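PDB 4L5R: interferon-activable protein 202 from Mus musculus, which binds double-stranded DNA without sequence specificity through its first HIN-200 domain and restrains the AIM2 inflammasome, probably by sequestering cytoplasmic DNA. Local coordinates for residues K4-G9 with K72-S77; H39-T44 with Y48-V53. One frame throughout, in Å; residues are numbered along the deposited sequence.

Contact 1. Residues K4-G9 with K72-S77. With nucleotides of chain C.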
# COMPACT_ATOMS: atom_id res chain seq x y z
N LYS A 4 4.86 -18.02 -3.74
CA LYS A 4 3.60 -18.06 -2.99
C LYS A 4 3.13 -16.66 -2.61
O LYS A 4 3.89 -15.87 -2.04
CB LYS A 4 3.76 -18.91 -1.72
CG LYS A 4 2.57 -19.79 -1.37
CD LYS A 4 1.30 -19.00 -1.12
CE LYS A 4 0.15 -19.91 -0.70
NZ LYS A 4 -1.15 -19.19 -0.56
N ASN A 5 1.87 -16.35 -2.94
CA ASN A 5 1.25 -15.07 -2.62
C ASN A 5 1.78 -13.85 -3.37
O ASN A 5 1.24 -12.75 -3.22
CB ASN A 5 1.28 -14.80 -1.11
CG ASN A 5 0.32 -15.68 -0.34
OD1 ASN A 5 -0.59 -16.28 -0.92
ND2 ASN A 5 0.51 -15.76 0.97
N ILE A 6 2.82 -14.04 -4.19
CA ILE A 6 3.38 -12.92 -4.96
C ILE A 6 2.51 -12.57 -6.17
O ILE A 6 1.91 -13.45 -6.79
CB ILE A 6 4.82 -13.21 -5.42
CG1 ILE A 6 5.73 -13.48 -4.22
CG2 ILE A 6 5.37 -12.03 -6.24
CD1 ILE A 6 5.83 -12.31 -3.26
N SER A 7 2.47 -11.29 -6.52
CA SER A 7 1.65 -10.84 -7.65
C SER A 7 2.15 -11.37 -8.99
O SER A 7 3.34 -11.65 -9.15
CB SER A 7 1.57 -9.31 -7.68
OG SER A 7 0.80 -8.80 -6.60
N LYS A 8 1.24 -11.48 -9.95
CA LYS A 8 1.57 -11.92 -11.31
C LYS A 8 2.64 -11.03 -11.94
O LYS A 8 2.56 -9.80 -11.87
CB LYS A 8 0.32 -11.90 -12.21
CG LYS A 8 -0.76 -12.89 -11.81
CD LYS A 8 -1.89 -12.91 -12.84
CE LYS A 8 -2.68 -11.61 -12.85
NZ LYS A 8 -2.89 -11.10 -14.24
N GLY A 9 3.63 -11.66 -12.56
CA GLY A 9 4.65 -10.94 -13.30
C GLY A 9 5.73 -10.27 -12.47
O GLY A 9 6.57 -9.54 -13.01
N LYS A 72 16.11 -11.26 -1.93
CA LYS A 72 15.18 -12.26 -2.44
C LYS A 72 13.73 -11.80 -2.21
O LYS A 72 12.86 -12.56 -1.79
CB LYS A 72 15.46 -13.64 -1.83
CG LYS A 72 16.85 -14.18 -2.18
CD LYS A 72 17.14 -15.50 -1.47
CE LYS A 72 16.33 -16.65 -2.07
NZ LYS A 72 16.01 -17.71 -1.06
N TYR A 73 13.52 -10.52 -2.48
CA TYR A 73 12.19 -9.93 -2.48
C TYR A 73 11.78 -9.76 -3.94
O TYR A 73 12.60 -9.90 -4.84
CB TYR A 73 12.23 -8.57 -1.78
CG TYR A 73 13.10 -7.55 -2.48
CD1 TYR A 73 14.47 -7.47 -2.21
CD2 TYR A 73 12.57 -6.67 -3.43
CE1 TYR A 73 15.28 -6.54 -2.86
CE2 TYR A 73 13.37 -5.74 -4.08
CZ TYR A 73 14.72 -5.68 -3.79
OH TYR A 73 15.52 -4.76 -4.44
N PHE A 74 10.52 -9.44 -4.16
CA PHE A 74 10.01 -9.29 -5.52
C PHE A 74 9.62 -7.84 -5.77
O PHE A 74 9.32 -7.09 -4.84
CB PHE A 74 8.79 -10.18 -5.75
CG PHE A 74 9.10 -11.65 -5.74
CD1 PHE A 74 9.21 -12.34 -4.54
CD2 PHE A 74 9.29 -12.35 -6.92
CE1 PHE A 74 9.50 -13.70 -4.52
CE2 PHE A 74 9.58 -13.71 -6.91
CZ PHE A 74 9.69 -14.38 -5.71
N ASN A 75 9.60 -7.48 -7.04
CA ASN A 75 9.23 -6.14 -7.43
C ASN A 75 8.10 -6.25 -8.42
O ASN A 75 8.25 -6.82 -9.51
CB ASN A 75 10.43 -5.40 -8.04
CG ASN A 75 10.10 -3.97 -8.41
OD1 ASN A 75 9.04 -3.68 -8.97
ND2 ASN A 75 11.00 -3.05 -8.07
N SER A 76 6.94 -5.72 -8.04
CA SER A 76 5.75 -5.81 -8.86
C SER A 76 5.34 -4.42 -9.32
O SER A 76 4.69 -3.67 -8.58
CB SER A 76 4.62 -6.51 -8.11
OG SER A 76 3.44 -6.55 -8.89
N SER A 77 5.75 -4.06 -10.53
CA SER A 77 5.52 -2.72 -11.06
C SER A 77 5.85 -1.62 -10.05
O SER A 77 5.09 -0.66 -9.91
CB SER A 77 4.07 -2.59 -11.56
OG SER A 77 3.76 -3.62 -12.48
P DC C 16 1.84 -12.97 -18.89
OP1 DC C 16 2.94 -11.98 -19.01
OP2 DC C 16 1.66 -14.03 -19.91
O5' DC C 16 1.99 -13.71 -17.49
C5' DC C 16 1.78 -12.98 -16.30
C4' DC C 16 1.28 -13.92 -15.24
O4' DC C 16 -0.01 -14.47 -15.61
C3' DC C 16 2.19 -15.12 -14.99
O3' DC C 16 2.70 -14.94 -13.69
C2' DC C 16 1.28 -16.35 -15.13
C1' DC C 16 -0.12 -15.74 -15.02
N1 DC C 16 -1.23 -16.46 -15.72
C2 DC C 16 -2.23 -17.07 -14.95
O2 DC C 16 -2.15 -17.01 -13.71
N3 DC C 16 -3.26 -17.70 -15.57
C4 DC C 16 -3.31 -17.73 -16.90
N4 DC C 16 -4.34 -18.37 -17.46
C5 DC C 16 -2.31 -17.11 -17.71
C6 DC C 16 -1.30 -16.48 -17.08
P DT C 15 -3.04 -11.93 -23.18
OP1 DT C 15 -2.00 -11.27 -24.01
OP2 DT C 15 -3.56 -13.26 -23.57
O5' DT C 15 -2.51 -12.06 -21.68
C5' DT C 15 -2.06 -10.92 -20.96
C4' DT C 15 -1.65 -11.36 -19.57
O4' DT C 15 -2.82 -11.83 -18.85
C3' DT C 15 -0.65 -12.50 -19.55
O3' DT C 15 0.46 -12.16 -18.75
C2' DT C 15 -1.41 -13.69 -18.97
C1' DT C 15 -2.48 -13.00 -18.14
N1 DT C 15 -3.70 -13.84 -17.92
C2 DT C 15 -4.10 -14.10 -16.63
O2 DT C 15 -3.53 -13.68 -15.65
N3 DT C 15 -5.22 -14.88 -16.55
C4 DT C 15 -5.96 -15.42 -17.58
O4 DT C 15 -6.95 -16.11 -17.38
C5 DT C 15 -5.48 -15.10 -18.91
C7 DT C 15 -6.20 -15.62 -20.11
C6 DT C 15 -4.38 -14.34 -19.01
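Ile6 lies over one face of the Phe74 ring, the two side chains crossing at about a right angle. Its CG1 sits 4.0 Å from the ring centroid of Phe74, 24° off the normal, a CH-pi contact displaced toward the rim. With chi2 at -61° the Ile6 chain folds so that CD1 reaches CD1 of Phe74 at 3.6 Å, while its other branch, CG2, rests 3.8 Å from CG of the same ring. Farther along, chi1 of 178° turns OG of Ser76 toward CB of Ser7, 3.5 Å away; the Ser7 hydroxyl itself bonds to Glu81. The next side chain turns from the protein to the DNA. Lys8, bent at chi3 and chi4, runs past the sugar of DC16 of chain C, its CD 3.7 Å from O4' of that nucleotide. NZ of Lys8 donates a 3.0 Å hydrogen bond to O2 of the thymine base of DT15 of chain C. Reading a base carbonyl common to pyrimidines is consistent with non-specific recognition. Segment 4-9 leads into strand 11-13 and packs beside residues 74-76 of strand 67-76; Glu81 of strand 79-82 touches both Ile6 and Ser76, and Leu12 of strand 11-13 also packs on Phe74.

Contact 2. Residues H39-T44 with Y48-V53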
# COMPACT_ATOMS: atom_id res chain seq x y z
N HIS A 39 0.68 -3.82 4.97
CA HIS A 39 1.30 -2.83 4.09
C HIS A 39 2.40 -2.08 4.81
O HIS A 39 2.36 -1.92 6.02
CB HIS A 39 0.25 -1.80 3.64
CG HIS A 39 -0.79 -2.38 2.75
ND1 HIS A 39 -0.56 -2.69 1.43
CD2 HIS A 39 -2.08 -2.74 3.00
CE1 HIS A 39 -1.65 -3.20 0.90
NE2 HIS A 39 -2.59 -3.24 1.83
N ALA A 40 3.38 -1.58 4.05
CA ALA A 40 4.39 -0.77 4.66
C ALA A 40 4.93 0.20 3.61
O ALA A 40 4.68 0.03 2.41
CB ALA A 40 5.51 -1.64 5.25
N THR A 41 5.63 1.22 4.09
CA THR A 41 6.38 2.16 3.23
C THR A 41 7.81 2.21 3.77
O THR A 41 8.02 2.27 4.99
CB THR A 41 5.76 3.56 3.27
OG1 THR A 41 4.43 3.51 2.72
CG2 THR A 41 6.57 4.55 2.45
N VAL A 42 8.78 2.15 2.87
CA VAL A 42 10.18 2.20 3.24
C VAL A 42 10.88 3.16 2.28
O VAL A 42 10.31 3.53 1.25
CB VAL A 42 10.85 0.83 3.11
CG1 VAL A 42 10.11 -0.21 3.99
CG2 VAL A 42 10.88 0.38 1.64
N ALA A 43 12.10 3.55 2.62
CA ALA A 43 12.83 4.50 1.81
C ALA A 43 14.31 4.15 1.70
O ALA A 43 14.91 3.65 2.66
CB ALA A 43 12.66 5.93 2.34
N THR A 44 14.87 4.39 0.53
CA THR A 44 16.31 4.35 0.35
C THR A 44 16.77 5.79 0.22
O THR A 44 15.99 6.71 0.39
CB THR A 44 16.71 3.55 -0.92
OG1 THR A 44 16.25 4.23 -2.08
CG2 THR A 44 16.09 2.14 -0.88
N TYR A 48 11.31 6.23 -2.37
CA TYR A 48 10.51 5.47 -1.38
C TYR A 48 9.76 4.38 -2.12
O TYR A 48 9.62 4.44 -3.33
CB TYR A 48 9.55 6.37 -0.60
CG TYR A 48 8.36 6.84 -1.40
CD1 TYR A 48 8.42 8.00 -2.16
CD2 TYR A 48 7.17 6.11 -1.42
CE1 TYR A 48 7.34 8.44 -2.90
CE2 TYR A 48 6.08 6.54 -2.16
CZ TYR A 48 6.18 7.71 -2.90
OH TYR A 48 5.11 8.15 -3.64
N TYR A 49 9.28 3.37 -1.39
CA TYR A 49 8.57 2.26 -2.00
C TYR A 49 7.40 1.90 -1.12
O TYR A 49 7.53 1.96 0.09
CB TYR A 49 9.44 1.01 -2.02
CG TYR A 49 10.68 1.07 -2.86
CD1 TYR A 49 11.88 1.49 -2.31
CD2 TYR A 49 10.67 0.65 -4.18
CE1 TYR A 49 13.05 1.52 -3.07
CE2 TYR A 49 11.84 0.68 -4.96
CZ TYR A 49 13.02 1.11 -4.39
OH TYR A 49 14.19 1.14 -5.13
N ARG A 50 6.29 1.51 -1.73
CA ARG A 50 5.23 0.81 -1.03
C ARG A 50 5.63 -0.65 -0.99
O ARG A 50 6.26 -1.16 -1.93
CB ARG A 50 3.88 0.95 -1.76
CG ARG A 50 3.50 2.36 -2.14
CD ARG A 50 3.19 3.26 -0.95
NE ARG A 50 2.75 4.58 -1.41
CZ ARG A 50 2.71 5.67 -0.65
NH1 ARG A 50 3.09 5.61 0.62
NH2 ARG A 50 2.31 6.83 -1.17
N VAL A 51 5.25 -1.33 0.08
CA VAL A 51 5.67 -2.68 0.32
C VAL A 51 4.45 -3.49 0.76
O VAL A 51 3.61 -2.99 1.52
CB VAL A 51 6.73 -2.74 1.45
CG1 VAL A 51 7.30 -4.17 1.60
CG2 VAL A 51 7.83 -1.70 1.22
N LYS A 52 4.34 -4.71 0.23
CA LYS A 52 3.35 -5.66 0.73
C LYS A 52 4.10 -6.82 1.34
O LYS A 52 4.96 -7.44 0.68
CB LYS A 52 2.45 -6.16 -0.41
CG LYS A 52 1.51 -5.08 -0.98
CD LYS A 52 0.90 -5.52 -2.31
CE LYS A 52 -0.09 -4.46 -2.82
NZ LYS A 52 -0.78 -4.92 -4.05
N VAL A 53 3.79 -7.11 2.60
CA VAL A 53 4.55 -8.11 3.34
C VAL A 53 3.61 -9.26 3.70
O VAL A 53 2.53 -9.04 4.23
CB VAL A 53 5.19 -7.51 4.61
CG1 VAL A 53 6.05 -8.56 5.32
CG2 VAL A 53 6.02 -6.26 4.28
O HOH W 1 1.67 -1.58 0.25
O HOH W 2 16.34 2.65 -4.34
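Thr41 and Arg50 point the same way from neighbouring strands: chi1 of -64° sets OG1 of Thr41 beside its backbone N, and a bend at chi2 (-68°) curls the Arg50 chain back toward it. NH1 of Arg50 then donates a long, 3.3 Å hydrogen bond to OG1 of Thr41, which lies in the guanidinium plane; NH1 also bonds to Ala107 O, and CE2 of Tyr48 covers one face of the group. A valine in place of Thr41 removes this acceptor and would probably leave NH1 relying on Ala107 O, the guanidinium less firmly fixed in its plane. On the face bearing Val42, CG2 of that residue meets CG2 of Val51 at 3.7 Å, and CG2 of Thr44 touches the ring edge of Tyr49 at CE1, 3.8 Å away. One water joins the strands, donating to Val51 O and bonding ND1 of His39, whose NE2 goes to His192 O; a second links OG1 of Thr44, which also bonds to Ser46 N, to OH of Tyr49. Four backbone bonds tie Ala40 to Val51 and Val42 to Tyr49. This is a beta hairpin within an OB-fold sheet, and residues 39-44 lie in the region required for homomultimerization.

Overall arrangement
The two contacts show how one OB-fold sheet uses different chemistry at its surface and in its interior. Contact 1 lies at the surface, joining a segment without regular structure to a strand mainly by apolar packing, and its loop side also meets the DNA. Contact 2 is buried and depends on paired backbones, with most polar side chains on the face of Thr41 and mostly apolar ones on that of Val42; it covers 533 Å² against 208 Å² for contact 1. Both reach the same sheet, and strand 79-82, beside strands 48-53 and 67-76, touches side chains of each. Along the chain the hairpin is nested between the segments of contact 1, yet the centres stand about 13 Å apart and the two contacts do not touch.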